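Local coordinates for ribokinase (Staphylococcus aureus, PDB 3RY7), which catalyses the ATP- and magnesium-dependent phosphorylation of ribose at O-5, yielding D-ribose 5-phosphate, at residues 228-239 / 271-279. Sequence-based numbering, arbitrary orientation.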
# COMPACT_ATOMS: atom_id res chain seq x y z
N THR A 228 8.69 -1.27 -23.78
CA THR A 228 9.36 -0.05 -24.23
C THR A 228 10.15 -0.28 -25.51
O THR A 228 10.90 -1.25 -25.61
CB THR A 228 10.38 0.46 -23.18
OG1 THR A 228 9.86 0.30 -21.86
CG2 THR A 228 10.71 1.93 -23.44
N TYR A 229 9.99 0.62 -26.48
CA TYR A 229 10.81 0.64 -27.68
C TYR A 229 11.86 1.76 -27.61
O TYR A 229 11.58 2.86 -27.11
CB TYR A 229 9.93 0.83 -28.92
CG TYR A 229 10.67 0.98 -30.24
CD1 TYR A 229 10.73 2.22 -30.88
CD2 TYR A 229 11.30 -0.10 -30.84
CE1 TYR A 229 11.40 2.37 -32.09
CE2 TYR A 229 11.97 0.04 -32.05
CZ TYR A 229 12.02 1.29 -32.67
OH TYR A 229 12.68 1.47 -33.86
N PHE A 230 13.06 1.48 -28.09
CA PHE A 230 14.04 2.55 -28.25
C PHE A 230 14.81 2.50 -29.57
O PHE A 230 14.88 1.47 -30.24
CB PHE A 230 14.96 2.66 -27.03
CG PHE A 230 16.15 1.76 -27.07
CD1 PHE A 230 16.08 0.48 -26.55
CD2 PHE A 230 17.35 2.20 -27.59
CE1 PHE A 230 17.17 -0.35 -26.56
CE2 PHE A 230 18.46 1.37 -27.61
CZ PHE A 230 18.37 0.09 -27.09
N ALA A 231 15.36 3.64 -29.94
CA ALA A 231 16.17 3.78 -31.15
C ALA A 231 17.20 4.90 -31.04
O ALA A 231 16.95 5.95 -30.42
CB ALA A 231 15.27 4.01 -32.36
N THR A 232 18.37 4.67 -31.62
CA THR A 232 19.32 5.72 -31.93
C THR A 232 19.64 5.57 -33.41
O THR A 232 19.02 4.76 -34.09
CB THR A 232 20.61 5.59 -31.10
OG1 THR A 232 21.31 4.39 -31.49
CG2 THR A 232 20.30 5.58 -29.59
N LYS A 233 20.61 6.33 -33.92
CA LYS A 233 21.05 6.13 -35.30
C LYS A 233 21.60 4.71 -35.47
O LYS A 233 21.44 4.11 -36.53
CB LYS A 233 22.11 7.17 -35.70
CG LYS A 233 23.45 7.03 -34.97
CD LYS A 233 24.44 8.09 -35.43
CE LYS A 233 25.78 7.98 -34.69
NZ LYS A 233 26.75 9.04 -35.12
N ASN A 234 22.21 4.19 -34.41
CA ASN A 234 22.86 2.86 -34.41
C ASN A 234 22.04 1.69 -33.86
O ASN A 234 22.33 0.53 -34.17
CB ASN A 234 24.17 2.92 -33.61
CG ASN A 234 25.23 3.74 -34.30
OD1 ASN A 234 25.22 3.90 -35.52
ND2 ASN A 234 26.17 4.27 -33.51
N GLN A 235 21.04 1.97 -33.02
CA GLN A 235 20.31 0.91 -32.33
C GLN A 235 18.82 0.95 -32.57
O GLN A 235 18.25 2.00 -32.89
CB GLN A 235 20.57 0.94 -30.83
CG GLN A 235 22.03 0.87 -30.46
CD GLN A 235 22.19 0.71 -28.98
OE1 GLN A 235 21.62 -0.21 -28.38
NE2 GLN A 235 22.96 1.59 -28.36
N SER A 236 18.18 -0.20 -32.42
CA SER A 236 16.73 -0.31 -32.52
C SER A 236 16.35 -1.57 -31.77
O SER A 236 16.73 -2.68 -32.18
CB SER A 236 16.26 -0.38 -33.97
OG SER A 236 14.84 -0.31 -34.05
N GLN A 237 15.63 -1.41 -30.67
CA GLN A 237 15.28 -2.53 -29.81
C GLN A 237 13.91 -2.36 -29.17
O GLN A 237 13.47 -1.25 -28.86
CB GLN A 237 16.37 -2.73 -28.76
CG GLN A 237 16.28 -4.02 -27.97
CD GLN A 237 17.54 -4.28 -27.17
OE1 GLN A 237 18.60 -3.74 -27.48
NE2 GLN A 237 17.44 -5.11 -26.12
N HIS A 238 13.21 -3.48 -29.01
CA HIS A 238 11.94 -3.52 -28.31
C HIS A 238 12.16 -4.37 -27.06
O HIS A 238 12.57 -5.53 -27.15
CB HIS A 238 10.87 -4.11 -29.23
CG HIS A 238 9.52 -4.26 -28.60
ND1 HIS A 238 9.33 -4.76 -27.33
CD2 HIS A 238 8.28 -4.00 -29.09
CE1 HIS A 238 8.04 -4.79 -27.06
NE2 HIS A 238 7.38 -4.33 -28.11
N ILE A 239 11.94 -3.79 -25.88
CA ILE A 239 12.19 -4.47 -24.61
C ILE A 239 10.90 -4.71 -23.82
O ILE A 239 10.09 -3.79 -23.67
CB ILE A 239 13.14 -3.65 -23.73
CG1 ILE A 239 14.47 -3.42 -24.45
CG2 ILE A 239 13.37 -4.34 -22.39
CD1 ILE A 239 15.66 -3.42 -23.54
N LEU A 271 21.79 1.88 -22.89
CA LEU A 271 20.37 2.17 -23.08
C LEU A 271 19.47 1.03 -22.61
O LEU A 271 18.54 1.26 -21.85
CB LEU A 271 20.08 2.49 -24.54
CG LEU A 271 19.92 3.98 -24.86
CD1 LEU A 271 20.77 4.79 -23.91
CD2 LEU A 271 20.30 4.31 -26.30
N ALA A 272 19.72 -0.19 -23.09
CA ALA A 272 18.86 -1.33 -22.76
C ALA A 272 18.89 -1.69 -21.26
O ALA A 272 17.86 -2.02 -20.68
CB ALA A 272 19.20 -2.55 -23.63
N ASP A 273 20.07 -1.63 -20.65
CA ASP A 273 20.19 -1.88 -19.21
C ASP A 273 19.43 -0.83 -18.39
O ASP A 273 18.70 -1.16 -17.43
CB ASP A 273 21.67 -1.90 -18.81
CG ASP A 273 21.88 -1.73 -17.31
OD1 ASP A 273 22.68 -0.85 -16.93
OD2 ASP A 273 21.24 -2.47 -16.50
N ALA A 274 19.59 0.44 -18.76
CA ALA A 274 18.90 1.53 -18.09
C ALA A 274 17.38 1.39 -18.27
O ALA A 274 16.62 1.65 -17.34
CB ALA A 274 19.40 2.90 -18.61
N ILE A 275 16.95 0.98 -19.45
CA ILE A 275 15.53 0.79 -19.70
C ILE A 275 14.96 -0.39 -18.89
O ILE A 275 13.79 -0.36 -18.46
CB ILE A 275 15.25 0.61 -21.20
CG1 ILE A 275 15.50 1.95 -21.92
CG2 ILE A 275 13.83 0.11 -21.43
CD1 ILE A 275 15.23 1.90 -23.41
N ASP A 276 15.79 -1.41 -18.69
CA ASP A 276 15.44 -2.56 -17.87
C ASP A 276 15.22 -2.15 -16.42
O ASP A 276 14.18 -2.43 -15.82
CB ASP A 276 16.54 -3.62 -17.94
CG ASP A 276 16.23 -4.83 -17.07
OD1 ASP A 276 16.93 -5.05 -16.05
OD2 ASP A 276 15.26 -5.53 -17.42
N PHE A 277 16.23 -1.48 -15.87
CA PHE A 277 16.16 -0.92 -14.53
C PHE A 277 14.96 0.01 -14.33
O PHE A 277 14.32 -0.02 -13.27
CB PHE A 277 17.44 -0.16 -14.23
CG PHE A 277 17.51 0.41 -12.85
CD1 PHE A 277 18.06 -0.33 -11.80
CD2 PHE A 277 17.06 1.70 -12.59
CE1 PHE A 277 18.15 0.20 -10.52
CE2 PHE A 277 17.14 2.24 -11.30
CZ PHE A 277 17.69 1.48 -10.27
N GLY A 278 14.66 0.83 -15.33
CA GLY A 278 13.52 1.72 -15.28
C GLY A 278 12.22 0.93 -15.21
O GLY A 278 11.29 1.29 -14.49
N ASN A 279 12.15 -0.14 -15.99
CA ASN A 279 10.97 -0.99 -16.01
C ASN A 279 10.82 -1.78 -14.70
O ASN A 279 9.70 -2.06 -14.27
CB ASN A 279 10.96 -1.90 -17.24
CG ASN A 279 10.41 -1.21 -18.49
OD1 ASN A 279 9.47 -0.40 -18.41
ND2 ASN A 279 10.99 -1.52 -19.65
O HOH W 1 23.38 1.82 -25.67
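Phe-230 and Ile-275 meet because of their first torsions: Phe-230 places CG between its backbone N and carbonyl carbon (chi1 86°), which sends the ring toward the helix, while Ile-275 sets CG1 beside its backbone N (chi1 -69°) and runs on extended to CD1. That methyl lands 3.5 Å from Phe-230 CD1 and also touches CB at the root of the ring. Farther out, Leu-271 brings CB to 3.6 Å from Phe-230 CE2 in an off-centre CH-pi contact. Its CD2 branch reaches on to meet Thr-232 CG2 tip to tip at 3.5 Å. On the neighbouring strand, Ile-239 presses CD1 against Ala-272 CB, 3.6 Å away, and the amide end of Gln-237 lies looser over the same methyl.

The strands 228-231 and 236-239 form a hairpin at the end of the large sheet, and helix 271-283 packs on one side of it, nearly antiparallel to the first strand. Tyr-229 and Ala-231 point the other way, onto helix 201-213, so the hairpin is sandwiched between helices as in the alpha/beta core of the PfkB kinases. Leu-220 of the adjoining strand 218-222 touches both Phe-230 and Ile-275 and extends the apolar layer along the sheet.

Polar links mark both ends. One water accepts from Gln-235 NE2 and from Leu-271 N, tying the hairpin loop to the first turn of the helical segment. At the other end Asn-279 ND2 donates to Thr-228 OG1 (3.1 Å, 161°), with OG1 of Thr-228 almost in the amide plane of Asn-279. Asn-279 probably lines the ATP site, and Thr-228 directly follows Gly-227, which is probably also part of it; this bond would therefore restrain the rotation of the Asn-279 amide and couple the helix to the nucleotide-binding loop.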